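Local coordinates for protein putative phosphoribosyltransferase (Neisseria gonorrhoeae, PDB 5VOG) that binds the alarmone guanosine-5',3'-tetraphosphate and is probably a type I phosphoribosyltransferase, its exact reaction not being established, at residues Y38-I44 against K99-D105; L27-I31 against L55-L59; E106-R111 against H135-K141; T67-Y71 against V112-C117. All coordinates share one frame; numbering follows the deposited sequence.

Interaction 1 (Y38-I44 against K99-D105); sequences YDAMIAI and KNVLVVD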
# COMPACT_ATOMS: atom_id res chain seq x y z
N TYR A 38 15.14 -11.69 -3.65
CA TYR A 38 14.77 -10.39 -4.16
C TYR A 38 15.24 -9.30 -3.21
O TYR A 38 15.32 -9.49 -1.99
CB TYR A 38 13.25 -10.31 -4.39
CG TYR A 38 12.88 -11.15 -5.59
CD1 TYR A 38 12.99 -10.63 -6.88
CD2 TYR A 38 12.50 -12.47 -5.44
CE1 TYR A 38 12.70 -11.41 -7.99
CE2 TYR A 38 12.20 -13.25 -6.54
CZ TYR A 38 12.30 -12.73 -7.80
OH TYR A 38 12.01 -13.53 -8.89
N ASP A 39 15.60 -8.16 -3.79
CA ASP A 39 16.16 -7.03 -3.06
C ASP A 39 15.14 -5.96 -2.76
O ASP A 39 15.33 -5.18 -1.82
CB ASP A 39 17.33 -6.44 -3.85
CG ASP A 39 18.43 -7.45 -4.09
OD1 ASP A 39 19.03 -7.91 -3.10
OD2 ASP A 39 18.67 -7.80 -5.27
N ALA A 40 14.04 -5.92 -3.51
CA ALA A 40 12.99 -4.94 -3.31
C ALA A 40 11.74 -5.43 -4.03
O ALA A 40 11.82 -6.25 -4.95
CB ALA A 40 13.40 -3.56 -3.83
N MET A 41 10.59 -4.92 -3.59
CA MET A 41 9.32 -5.10 -4.27
C MET A 41 8.98 -3.83 -5.04
O MET A 41 9.37 -2.73 -4.64
CB MET A 41 8.19 -5.40 -3.28
CG MET A 41 8.22 -6.82 -2.73
SD MET A 41 6.91 -7.09 -1.50
CE MET A 41 7.77 -6.66 0.02
N ILE A 42 8.26 -3.99 -6.14
CA ILE A 42 7.62 -2.88 -6.83
C ILE A 42 6.12 -3.18 -6.83
O ILE A 42 5.65 -4.03 -7.60
CB ILE A 42 8.15 -2.68 -8.25
CG1 ILE A 42 9.66 -2.42 -8.22
CG2 ILE A 42 7.41 -1.53 -8.94
CD1 ILE A 42 10.31 -2.40 -9.59
N ALA A 43 5.38 -2.52 -5.94
CA ALA A 43 3.94 -2.72 -5.85
C ALA A 43 3.24 -1.90 -6.92
O ALA A 43 3.56 -0.73 -7.12
CB ALA A 43 3.43 -2.31 -4.47
N ILE A 44 2.26 -2.51 -7.58
CA ILE A 44 1.43 -1.78 -8.54
C ILE A 44 0.17 -1.33 -7.81
O ILE A 44 -0.71 -2.14 -7.53
CB ILE A 44 1.08 -2.65 -9.76
CG1 ILE A 44 2.34 -3.21 -10.42
CG2 ILE A 44 0.26 -1.83 -10.76
CD1 ILE A 44 2.03 -4.30 -11.47
N LYS A 99 19.92 -5.08 -9.37
CA LYS A 99 19.31 -5.83 -8.28
C LYS A 99 18.13 -6.65 -8.78
O LYS A 99 17.69 -6.53 -9.93
CB LYS A 99 18.84 -4.88 -7.17
CG LYS A 99 19.97 -4.08 -6.52
CD LYS A 99 20.99 -5.01 -5.90
CE LYS A 99 22.08 -4.24 -5.17
NZ LYS A 99 23.05 -5.18 -4.53
N ASN A 100 17.62 -7.50 -7.90
CA ASN A 100 16.45 -8.34 -8.18
C ASN A 100 15.21 -7.65 -7.62
O ASN A 100 15.17 -7.34 -6.43
CB ASN A 100 16.61 -9.72 -7.56
CG ASN A 100 17.81 -10.47 -8.09
OD1 ASN A 100 18.16 -10.33 -9.26
ND2 ASN A 100 18.45 -11.26 -7.23
N VAL A 101 14.20 -7.43 -8.46
CA VAL A 101 12.99 -6.75 -8.02
C VAL A 101 11.78 -7.64 -8.28
O VAL A 101 11.69 -8.32 -9.31
CB VAL A 101 12.83 -5.37 -8.69
CG1 VAL A 101 13.95 -4.42 -8.24
CG2 VAL A 101 12.77 -5.48 -10.21
N LEU A 102 10.85 -7.63 -7.33
CA LEU A 102 9.64 -8.46 -7.35
C LEU A 102 8.44 -7.54 -7.53
O LEU A 102 8.09 -6.78 -6.63
CB LEU A 102 9.51 -9.27 -6.06
CG LEU A 102 8.31 -10.21 -5.99
CD1 LEU A 102 8.48 -11.35 -7.00
CD2 LEU A 102 8.10 -10.74 -4.57
N VAL A 103 7.79 -7.63 -8.69
CA VAL A 103 6.58 -6.87 -8.97
C VAL A 103 5.42 -7.55 -8.27
O VAL A 103 5.27 -8.77 -8.35
CB VAL A 103 6.36 -6.78 -10.49
CG1 VAL A 103 5.08 -6.03 -10.83
CG2 VAL A 103 7.58 -6.15 -11.18
N VAL A 104 4.58 -6.78 -7.56
CA VAL A 104 3.50 -7.34 -6.74
C VAL A 104 2.16 -6.73 -7.15
O VAL A 104 2.04 -5.51 -7.27
CB VAL A 104 3.75 -7.09 -5.23
CG1 VAL A 104 2.58 -7.62 -4.40
CG2 VAL A 104 5.07 -7.70 -4.79
N ASP A 105 1.15 -7.58 -7.36
CA ASP A 105 -0.20 -7.09 -7.62
C ASP A 105 -1.20 -8.03 -6.97
O ASP A 105 -0.84 -9.11 -6.50
CB ASP A 105 -0.46 -6.93 -9.12
CG ASP A 105 -1.33 -5.73 -9.44
OD1 ASP A 105 -2.11 -5.31 -8.57
OD2 ASP A 105 -1.24 -5.21 -10.58
O HOH W 1 -3.01 -2.91 -8.82
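Ile-42 bonds Leu-102 and Val-104 through its N and O. Its N donates to Leu-102 O at 2.8 Å, and its O accepts from Val-104 N at 3.0 Å. Leu-102 N to Ala-40 O and Ile-44 N to Val-104 O complete the parallel ladder. On one face Ile-44 CD1 meets Val-103 CG1 at 3.6 Å, and Ile-42 CD1 reaches Val-101 CG2 at 4.0 Å. Ile-44 CG1 lies beside the backbone N (chi1 -55°), which carries CD1 to Val-103. On the other, Met-41 SD lies 3.8 Å from Val-104 CG2. These are neighbouring strands in the middle of the type I phosphoribosyltransferase sheet, with helix 112-121 over the Ile-42 face and helix 49-59 over the Met-41 face. Just before strand 40-45, the Tyr-38 ring takes Leu-102 CB over one face, 4.1 Å from its centroid, a CH-pi contact. Asp-39 closes this end. Its N donates to Asn-100 O, and its OD2 accepts a nearly straight bond (174°) from Asn-100 N on the anti lone pair, at 2.8 Å. Asn-100 is held further out by Thr-128 N on its OD1 and Lys-37 O on its ND2. At the far end a water donates to Ile-44 O and Asp-105 OD1.

Interaction 2 (L27-I31 against L55-L59); sequences LAEKI and LRCFL. With G4P (guanosine-5',3'-tetraphosphate), chain D.
Ala-28 sets its methyl against the CB of Phe-58, at 3.4 Å between the two CB atoms. The same methyl touches Leu-55 CD1 at 3.7 Å and Leu-59 CD2 at 4.0 Å, so three residues of segment 55-59 meet one small side chain. One turn on, Ile-31 CD1 lies 4.3 Å from both Leu-55 CD2 and Leu-59 CD1. In the conformer described (Leu-55 was modelled in two), CD1 goes to Ala-28 and CD2 to Ile-31. There its CG stands opposite the backbone N (chi1 -163°), which brings both methyls to helix 17-33. Helices 17-33 and 49-59 pack on the same side of the central sheet of the phosphoribosyltransferase fold. Their short segments cross at -42°, with axes 9.7 Å apart. Leu-102 of the sheet lies beneath Ile-31, Leu-55 and Leu-59. Arg-56 takes no part in the helix contact and reaches the second subunit's nucleotide. Its NH1 donates almost straight to O2D and its NH2 to O3D (2.7 Å), on the terminal phosphate of the 3' diphosphate.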
# COMPACT_ATOMS: atom_id res chain seq x y z
N LEU A 27 2.55 -17.57 -0.13
CA LEU A 27 3.21 -17.03 -1.32
C LEU A 27 4.67 -16.70 -1.04
O LEU A 27 5.55 -16.99 -1.85
CB LEU A 27 2.45 -15.79 -1.80
CG LEU A 27 3.01 -14.98 -2.97
CD1 LEU A 27 3.18 -15.84 -4.22
CD2 LEU A 27 2.09 -13.80 -3.25
N ALA A 28 4.94 -16.08 0.11
CA ALA A 28 6.33 -15.80 0.48
C ALA A 28 7.16 -17.07 0.53
O ALA A 28 8.33 -17.07 0.14
CB ALA A 28 6.38 -15.08 1.83
N GLU A 29 6.57 -18.17 1.01
CA GLU A 29 7.30 -19.43 1.07
C GLU A 29 7.58 -19.97 -0.33
O GLU A 29 8.67 -20.52 -0.58
CB GLU A 29 6.52 -20.46 1.90
CG GLU A 29 7.18 -21.83 2.00
CD GLU A 29 8.40 -21.84 2.91
OE1 GLU A 29 8.74 -20.78 3.47
OE2 GLU A 29 9.01 -22.92 3.07
N LYS A 30 6.62 -19.84 -1.25
CA LYS A 30 6.87 -20.24 -2.63
C LYS A 30 8.04 -19.47 -3.23
O LYS A 30 8.89 -20.04 -3.94
CB LYS A 30 5.63 -20.02 -3.50
CG LYS A 30 4.40 -20.84 -3.15
CD LYS A 30 3.28 -20.55 -4.16
CE LYS A 30 1.99 -21.26 -3.77
NZ LYS A 30 0.92 -21.13 -4.80
N ILE A 31 8.07 -18.16 -2.99
CA ILE A 31 9.15 -17.32 -3.50
C ILE A 31 10.49 -17.75 -2.91
O ILE A 31 11.47 -17.95 -3.64
CB ILE A 31 8.84 -15.84 -3.20
CG1 ILE A 31 7.60 -15.40 -3.99
CG2 ILE A 31 10.05 -14.96 -3.53
CD1 ILE A 31 6.93 -14.12 -3.46
N LEU A 55 3.29 -8.91 2.25
CA LEU A 55 4.46 -9.68 1.86
C LEU A 55 5.72 -9.19 2.57
O LEU A 55 6.62 -9.98 2.84
CB LEU A 55 4.61 -9.62 0.35
CG LEU A 55 5.51 -10.64 -0.33
CD1 LEU A 55 5.16 -12.08 0.06
CD2 LEU A 55 5.43 -10.44 -1.83
N ARG A 56 5.79 -7.89 2.89
CA ARG A 56 6.99 -7.38 3.56
C ARG A 56 7.18 -8.02 4.93
O ARG A 56 8.31 -8.13 5.41
CB ARG A 56 6.94 -5.86 3.70
CG ARG A 56 8.31 -5.22 3.81
CD ARG A 56 8.22 -3.72 4.02
NE ARG A 56 8.05 -3.39 5.44
CZ ARG A 56 8.02 -2.16 5.93
NH1 ARG A 56 8.10 -1.11 5.13
NH2 ARG A 56 7.88 -1.97 7.24
N CYS A 57 6.08 -8.43 5.57
CA CYS A 57 6.18 -9.13 6.85
C CYS A 57 7.08 -10.35 6.73
O CYS A 57 7.83 -10.67 7.66
CB CYS A 57 4.79 -9.54 7.31
SG CYS A 57 4.73 -10.36 8.89
N PHE A 58 7.01 -11.03 5.59
CA PHE A 58 7.71 -12.29 5.39
C PHE A 58 8.98 -12.16 4.56
O PHE A 58 9.89 -12.96 4.74
CB PHE A 58 6.75 -13.29 4.74
CG PHE A 58 5.50 -13.49 5.53
CD1 PHE A 58 5.50 -14.31 6.65
CD2 PHE A 58 4.32 -12.84 5.18
CE1 PHE A 58 4.35 -14.48 7.41
CE2 PHE A 58 3.17 -13.00 5.93
CZ PHE A 58 3.18 -13.83 7.04
N LEU A 59 9.07 -11.17 3.67
CA LEU A 59 10.25 -11.03 2.82
C LEU A 59 11.23 -9.97 3.31
O LEU A 59 12.42 -10.05 2.99
CB LEU A 59 9.85 -10.71 1.38
CG LEU A 59 9.04 -11.78 0.64
CD1 LEU A 59 8.87 -11.35 -0.81
CD2 LEU A 59 9.71 -13.16 0.71
PB G4P D . 5.66 9.91 12.53
O1B G4P D . 6.37 11.02 11.95
O2B G4P D . 5.19 10.11 13.99
O3B G4P D . 4.44 9.51 11.63
O3A G4P D . 6.54 8.58 12.48
PA G4P D . 7.98 8.27 13.08
O1A G4P D . 9.04 8.93 12.30
O2A G4P D . 8.00 8.59 14.55
O5' G4P D . 8.00 6.66 12.94
C5' G4P D . 9.23 5.91 12.82
C4' G4P D . 8.87 4.45 12.73
O4' G4P D . 8.38 3.98 14.00
C3' G4P D . 7.78 4.13 11.70
O3' G4P D . 8.31 3.18 10.75
C2' G4P D . 6.63 3.50 12.51
O2' G4P D . 5.97 2.44 11.83
C1' G4P D . 7.37 3.03 13.76
N9 G4P D . 6.50 3.00 14.93
C8 G4P D . 6.27 4.02 15.82
N7 G4P D . 5.43 3.70 16.77
C5 G4P D . 5.07 2.39 16.49
C6 G4P D . 4.20 1.49 17.17
O6 G4P D . 3.54 1.70 18.19
N1 G4P D . 4.15 0.25 16.55
C2 G4P D . 4.84 -0.10 15.42
N2 G4P D . 4.69 -1.34 14.97
N3 G4P D . 5.66 0.74 14.78
C4 G4P D . 5.73 1.95 15.36
PC G4P D . 9.16 3.63 9.49
O1C G4P D . 10.58 3.86 9.87
O2C G4P D . 8.45 4.83 8.94
O3C G4P D . 9.01 2.42 8.46
PD G4P D . 7.79 1.82 7.63
O1D G4P D . 6.72 2.86 7.65
O2D G4P D . 8.35 1.57 6.21
O3D G4P D . 7.44 0.52 8.31

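Interaction 3 (E106-R111 against H135-K141); sequences EVDDSR and HEKIKAK. With G4P (guanosine-5',3'-tetraphosphate), chain B.
Residues 106-111 run from the short strand 107-108 into what corresponds to the PRPP loop of type I phosphoribosyltransferases, which here holds the 5' phosphates of guanosine tetraphosphate. Strand 107-108 pairs in parallel with 135-137: Asp-108 N donates to His-135 O and Lys-137 N to Asp-108 O. Asp-109 N and Arg-111 N both donate to O2B of the nucleotide. Ser-110 grips O2A with N and OG, the latter at 2.6 Å. Lys-137 is stretched out, and its NZ reaches the guanine O6 at 2.8 Å and also N7. The same NZ makes a salt bridge to Asp-109 OD1 at 3.0 Å. Lys-139 NZ, shared with Asp-159, meets that oxygen from the opposite face of the carboxylate, so two ammonium groups hold Asp-109 beside the base. On the ribose, Glu-106 OE2 accepts from O2'. A second network lies behind the loop. Arg-111 grips Asp-108 OD2 side-on with NE and NH2, both in its guanidinium plane, and Tyr-151 OH also bonds this oxygen. Lys-141 runs over one face of that guanidinium. Its NZ meets Asp-108 OD1 at 2.7 Å, from above the carboxylate plane, and also bonds the backbone oxygens of Asp-109 and Lys-137.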
# COMPACT_ATOMS: atom_id res chain seq x y z
N GLU A 106 -2.47 -7.60 -6.90
CA GLU A 106 -3.44 -8.44 -6.18
C GLU A 106 -4.09 -9.51 -7.06
O GLU A 106 -4.32 -10.62 -6.57
CB GLU A 106 -4.52 -7.59 -5.48
CG GLU A 106 -5.85 -7.37 -6.20
CD GLU A 106 -5.79 -6.31 -7.29
OE1 GLU A 106 -4.77 -6.22 -7.99
OE2 GLU A 106 -6.77 -5.55 -7.44
N VAL A 107 -4.39 -9.23 -8.33
CA VAL A 107 -5.14 -10.19 -9.14
C VAL A 107 -4.56 -10.25 -10.54
O VAL A 107 -4.22 -9.22 -11.15
CB VAL A 107 -6.65 -9.89 -9.17
CG1 VAL A 107 -7.00 -8.60 -9.91
CG2 VAL A 107 -7.41 -11.08 -9.78
N ASP A 108 -4.40 -11.48 -11.04
CA ASP A 108 -4.07 -11.80 -12.42
C ASP A 108 -5.39 -12.17 -13.09
O ASP A 108 -5.90 -13.28 -12.93
CB ASP A 108 -3.05 -12.94 -12.44
CG ASP A 108 -2.70 -13.42 -13.84
OD1 ASP A 108 -3.44 -13.13 -14.80
OD2 ASP A 108 -1.68 -14.12 -13.95
N ASP A 109 -5.97 -11.19 -13.79
CA ASP A 109 -7.26 -11.35 -14.46
C ASP A 109 -7.06 -11.41 -15.97
O ASP A 109 -7.16 -12.48 -16.56
CB ASP A 109 -8.20 -10.22 -14.06
CG ASP A 109 -9.60 -10.40 -14.60
OD1 ASP A 109 -10.22 -11.44 -14.30
OD2 ASP A 109 -10.10 -9.49 -15.29
N SER A 110 -6.75 -10.27 -16.61
CA SER A 110 -6.52 -10.25 -18.05
C SER A 110 -5.04 -10.23 -18.42
O SER A 110 -4.72 -10.49 -19.59
CB SER A 110 -7.18 -9.01 -18.68
OG SER A 110 -6.43 -7.83 -18.37
N ARG A 111 -4.16 -9.91 -17.48
CA ARG A 111 -2.72 -9.71 -17.67
C ARG A 111 -2.38 -8.48 -18.51
O ARG A 111 -1.20 -8.29 -18.83
CB ARG A 111 -2.03 -10.93 -18.28
CG ARG A 111 -1.80 -12.00 -17.27
CD ARG A 111 -1.19 -13.26 -17.86
NE ARG A 111 -1.19 -14.24 -16.79
CZ ARG A 111 -0.93 -15.53 -16.95
NH1 ARG A 111 -0.65 -16.02 -18.16
NH2 ARG A 111 -0.96 -16.33 -15.90
N HIS A 135 -3.86 -13.51 -6.28
CA HIS A 135 -4.85 -14.39 -6.87
C HIS A 135 -4.62 -14.50 -8.37
O HIS A 135 -4.56 -13.48 -9.06
CB HIS A 135 -6.26 -13.87 -6.62
CG HIS A 135 -6.64 -13.88 -5.18
ND1 HIS A 135 -7.27 -12.81 -4.57
CD2 HIS A 135 -6.51 -14.83 -4.23
CE1 HIS A 135 -7.51 -13.11 -3.31
NE2 HIS A 135 -7.06 -14.34 -3.08
N GLU A 136 -4.54 -15.73 -8.87
CA GLU A 136 -4.42 -16.02 -10.29
C GLU A 136 -5.72 -16.64 -10.79
O GLU A 136 -6.04 -17.78 -10.44
CB GLU A 136 -3.25 -16.96 -10.56
CG GLU A 136 -3.15 -17.39 -12.01
CD GLU A 136 -2.06 -18.42 -12.25
OE1 GLU A 136 -1.40 -18.86 -11.29
OE2 GLU A 136 -1.87 -18.78 -13.43
N LYS A 137 -6.47 -15.89 -11.60
CA LYS A 137 -7.70 -16.43 -12.18
C LYS A 137 -7.39 -17.30 -13.39
O LYS A 137 -6.61 -16.91 -14.27
CB LYS A 137 -8.64 -15.31 -12.59
CG LYS A 137 -9.22 -14.52 -11.45
CD LYS A 137 -10.19 -13.53 -12.07
CE LYS A 137 -10.92 -12.73 -11.07
NZ LYS A 137 -11.89 -11.86 -11.79
N ILE A 138 -8.02 -18.46 -13.45
CA ILE A 138 -7.86 -19.40 -14.56
C ILE A 138 -8.86 -19.01 -15.65
O ILE A 138 -10.05 -19.28 -15.53
CB ILE A 138 -8.04 -20.85 -14.11
CG1 ILE A 138 -7.05 -21.17 -12.98
CG2 ILE A 138 -7.87 -21.77 -15.31
CD1 ILE A 138 -5.62 -20.71 -13.26
N LYS A 139 -8.35 -18.39 -16.71
CA LYS A 139 -9.18 -17.83 -17.76
C LYS A 139 -8.26 -17.43 -18.91
O LYS A 139 -7.04 -17.45 -18.78
CB LYS A 139 -9.99 -16.62 -17.26
CG LYS A 139 -9.14 -15.48 -16.71
CD LYS A 139 -9.98 -14.44 -15.98
CE LYS A 139 -10.88 -13.66 -16.93
NZ LYS A 139 -11.83 -12.77 -16.21
N ALA A 140 -8.87 -17.09 -20.04
CA ALA A 140 -8.09 -16.58 -21.15
C ALA A 140 -7.46 -15.24 -20.79
O ALA A 140 -8.00 -14.47 -19.99
CB ALA A 140 -8.95 -16.43 -22.41
N LYS A 141 -6.30 -14.98 -21.37
CA LYS A 141 -5.49 -13.83 -21.02
C LYS A 141 -5.24 -12.99 -22.27
O LYS A 141 -4.81 -13.51 -23.30
CB LYS A 141 -4.16 -14.26 -20.40
CG LYS A 141 -4.31 -15.18 -19.19
CD LYS A 141 -4.93 -14.45 -17.99
CE LYS A 141 -5.08 -15.37 -16.80
NZ LYS A 141 -5.54 -14.63 -15.58
PB G4P B . -3.75 -7.94 -14.49
O1B G4P B . -2.88 -7.43 -15.53
O2B G4P B . -4.41 -9.30 -14.79
O3B G4P B . -2.99 -8.01 -13.13
O3A G4P B . -4.91 -6.90 -14.16
PA G4P B . -6.03 -6.26 -15.09
O1A G4P B . -5.45 -5.24 -15.99
O2A G4P B . -6.79 -7.35 -15.79
O5' G4P B . -7.00 -5.63 -13.97
C5' G4P B . -7.86 -4.50 -14.23
C4' G4P B . -8.63 -4.21 -12.97
O4' G4P B . -9.61 -5.24 -12.74
C3' G4P B . -7.78 -4.13 -11.70
O3' G4P B . -7.96 -2.83 -11.11
C2' G4P B . -8.31 -5.23 -10.78
O2' G4P B . -8.34 -4.87 -9.40
C1' G4P B . -9.72 -5.44 -11.35
N9 G4P B . -10.20 -6.80 -11.13
C8 G4P B . -10.03 -7.88 -11.96
N7 G4P B . -10.56 -8.98 -11.50
C5 G4P B . -11.12 -8.61 -10.28
C6 G4P B . -11.85 -9.35 -9.31
O6 G4P B . -12.15 -10.55 -9.35
N1 G4P B . -12.24 -8.57 -8.24
C2 G4P B . -11.97 -7.24 -8.09
N2 G4P B . -12.45 -6.63 -7.00
N3 G4P B . -11.29 -6.53 -8.99
C4 G4P B . -10.90 -7.27 -10.05
PC G4P B . -7.15 -1.55 -11.57
O1C G4P B . -7.75 -0.94 -12.78
O2C G4P B . -5.73 -2.04 -11.73
O3C G4P B . -7.20 -0.57 -10.32
PD G4P B . -6.62 -0.61 -8.83
O1D G4P B . -5.56 -1.67 -8.84
O2D G4P B . -6.05 0.80 -8.58
O3D G4P B . -7.80 -0.89 -7.94
O HOH W 2 0.51 -18.93 -14.85

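Interaction 4 (T67-Y71 against V112-C117); sequences TTAYY and VTMEFC. With G4P (guanosine-5',3'-tetraphosphate), chain B.
The Tyr-70 ring has O1A of the nucleotide at its edge, in the ring plane, and Val-112 CG1 and Thr-113 OG1 approach it obliquely. Its OH donates to O1A at 2.6 Å and lies 3.4 Å from Val-112 CB, the two side chains crossing at about a right angle. Thr-113 OG1 donates to the same O1A at 2.7 Å, and Thr-113 N adds a longer bond, so strand and helix share one phosphate oxygen. Beside them Thr-68 and Thr-113 meet tip to tip, Thr-68 OG1 being 3.3 Å from Thr-113 CG2. With chi1 at -63°, Thr-113 turns OG1 to the phosphate and leaves CG2 for Thr-68. A water joins the two threonine hydroxyls and donates to O2C on the 3' diphosphate. Further along the helix, Thr-68 CG2 touches Cys-117 SG at 3.7 Å and Phe-116 CE2 at 4.2 Å. Met-114 N donates to O1B at 2.9 Å. Backbone N-H groups of a helix's first turn meeting phosphate oxygens are consistent with the 5'-phosphate site of type I phosphoribosyltransferases.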
# COMPACT_ATOMS: atom_id res chain seq x y z
N THR A 67 1.88 3.16 -10.07
CA THR A 67 0.44 2.99 -10.17
C THR A 67 0.03 3.12 -11.63
O THR A 67 0.54 3.97 -12.37
CB THR A 67 -0.35 4.00 -9.30
OG1 THR A 67 -0.20 3.67 -7.92
CG2 THR A 67 -1.86 3.97 -9.64
N THR A 68 -0.90 2.26 -12.04
CA THR A 68 -1.50 2.31 -13.36
C THR A 68 -3.01 2.45 -13.21
O THR A 68 -3.58 2.12 -12.16
CB THR A 68 -1.20 1.05 -14.17
OG1 THR A 68 -1.64 -0.10 -13.43
CG2 THR A 68 0.29 0.93 -14.44
N ALA A 69 -3.65 2.92 -14.27
CA ALA A 69 -5.10 2.96 -14.32
C ALA A 69 -5.54 2.83 -15.77
O ALA A 69 -4.76 3.07 -16.69
CB ALA A 69 -5.65 4.25 -13.70
N TYR A 70 -6.79 2.42 -15.96
CA TYR A 70 -7.37 2.41 -17.29
C TYR A 70 -7.99 3.77 -17.59
O TYR A 70 -8.58 4.40 -16.71
CB TYR A 70 -8.41 1.30 -17.42
CG TYR A 70 -7.84 -0.09 -17.60
CD1 TYR A 70 -7.79 -0.68 -18.86
CD2 TYR A 70 -7.35 -0.82 -16.52
CE1 TYR A 70 -7.29 -1.96 -19.03
CE2 TYR A 70 -6.84 -2.10 -16.68
CZ TYR A 70 -6.81 -2.67 -17.94
OH TYR A 70 -6.31 -3.94 -18.12
N TYR A 71 -7.82 4.22 -18.83
CA TYR A 71 -8.35 5.49 -19.29
C TYR A 71 -9.08 5.28 -20.61
O TYR A 71 -8.78 4.35 -21.36
CB TYR A 71 -7.23 6.54 -19.49
CG TYR A 71 -6.56 7.01 -18.21
CD1 TYR A 71 -6.99 8.17 -17.58
CD2 TYR A 71 -5.50 6.31 -17.66
CE1 TYR A 71 -6.38 8.62 -16.42
CE2 TYR A 71 -4.88 6.75 -16.50
CZ TYR A 71 -5.33 7.90 -15.88
OH TYR A 71 -4.72 8.34 -14.73
N VAL A 112 -3.35 -7.63 -18.83
CA VAL A 112 -3.05 -6.43 -19.61
C VAL A 112 -2.19 -5.46 -18.79
O VAL A 112 -1.21 -4.92 -19.30
CB VAL A 112 -4.34 -5.79 -20.14
CG1 VAL A 112 -4.07 -4.43 -20.76
CG2 VAL A 112 -4.98 -6.72 -21.19
N THR A 113 -2.53 -5.25 -17.51
CA THR A 113 -1.69 -4.37 -16.70
C THR A 113 -0.33 -5.01 -16.45
O THR A 113 0.71 -4.33 -16.52
CB THR A 113 -2.35 -4.07 -15.36
OG1 THR A 113 -3.57 -3.36 -15.59
CG2 THR A 113 -1.43 -3.21 -14.47
N MET A 114 -0.33 -6.31 -16.15
CA MET A 114 0.91 -7.01 -15.85
C MET A 114 1.88 -6.93 -17.02
O MET A 114 3.07 -6.63 -16.84
CB MET A 114 0.60 -8.46 -15.49
CG MET A 114 1.78 -9.22 -14.93
SD MET A 114 1.33 -10.95 -14.67
CE MET A 114 0.08 -10.74 -13.41
N GLU A 115 1.39 -7.21 -18.24
CA GLU A 115 2.26 -7.12 -19.41
C GLU A 115 2.80 -5.71 -19.59
O GLU A 115 3.99 -5.53 -19.89
CB GLU A 115 1.52 -7.56 -20.68
CG GLU A 115 2.38 -7.39 -21.93
CD GLU A 115 1.65 -7.62 -23.25
OE1 GLU A 115 0.76 -8.49 -23.32
OE2 GLU A 115 1.99 -6.93 -24.23
N PHE A 116 1.94 -4.71 -19.43
CA PHE A 116 2.37 -3.32 -19.59
C PHE A 116 3.49 -2.98 -18.61
O PHE A 116 4.52 -2.42 -19.00
CB PHE A 116 1.16 -2.39 -19.39
CG PHE A 116 1.49 -0.92 -19.41
CD1 PHE A 116 1.46 -0.20 -20.59
CD2 PHE A 116 1.80 -0.25 -18.23
CE1 PHE A 116 1.75 1.15 -20.60
CE2 PHE A 116 2.10 1.10 -18.25
CZ PHE A 116 2.07 1.80 -19.42
N CYS A 117 3.30 -3.34 -17.34
CA CYS A 117 4.29 -2.96 -16.34
C CYS A 117 5.59 -3.74 -16.52
O CYS A 117 6.67 -3.18 -16.35
CB CYS A 117 3.74 -3.19 -14.94
SG CYS A 117 2.43 -2.04 -14.47
PB G4P B . -3.75 -7.94 -14.49
O1B G4P B . -2.88 -7.43 -15.53
O2B G4P B . -4.41 -9.30 -14.79
O3B G4P B . -2.99 -8.01 -13.13
O3A G4P B . -4.91 -6.90 -14.16
PA G4P B . -6.03 -6.26 -15.09
O1A G4P B . -5.45 -5.24 -15.99
O2A G4P B . -6.79 -7.35 -15.79
O5' G4P B . -7.00 -5.63 -13.97
C5' G4P B . -7.86 -4.50 -14.23
C4' G4P B . -8.63 -4.21 -12.97
O4' G4P B . -9.61 -5.24 -12.74
C3' G4P B . -7.78 -4.13 -11.70
O3' G4P B . -7.96 -2.83 -11.11
C2' G4P B . -8.31 -5.23 -10.78
O2' G4P B . -8.34 -4.87 -9.40
C1' G4P B . -9.72 -5.44 -11.35
N9 G4P B . -10.20 -6.80 -11.13
C8 G4P B . -10.03 -7.88 -11.96
N7 G4P B . -10.56 -8.98 -11.50
C5 G4P B . -11.12 -8.61 -10.28
C6 G4P B . -11.85 -9.35 -9.31
O6 G4P B . -12.15 -10.55 -9.35
N1 G4P B . -12.24 -8.57 -8.24
C2 G4P B . -11.97 -7.24 -8.09
N2 G4P B . -12.45 -6.63 -7.00
N3 G4P B . -11.29 -6.53 -8.99
C4 G4P B . -10.90 -7.27 -10.05
PC G4P B . -7.15 -1.55 -11.57
O1C G4P B . -7.75 -0.94 -12.78
O2C G4P B . -5.73 -2.04 -11.73
O3C G4P B . -7.20 -0.57 -10.32
PD G4P B . -6.62 -0.61 -8.83
O1D G4P B . -5.56 -1.67 -8.84
O2D G4P B . -6.05 0.80 -8.58
O3D G4P B . -7.80 -0.89 -7.94
O HOH W 3 -4.16 -1.00 -14.06

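How the interactions relate
Interactions 1 and 2 are largely buried. The paired strands of interaction 1 lie under the helices of interaction 2, and Leu-102 and Met-41 pack against Leu-55. The first combines a backbone ladder with apolar side chains; the second is apolar alone across its helices. Interactions 3 and 4 are partly buried and share one nucleotide. Residues 106-111 run straight into helix 112-121, so the loop and the helix start bind the same two 5' phosphates. Interaction 3 is rich in salt bridges, while interaction 4 relies on hydroxyls, helix N-H groups and a water. Ile-44 links interactions 1 and 4 by touching Thr-68 and Cys-117. Arg-56, in interaction 2, serves the second subunit's nucleotide.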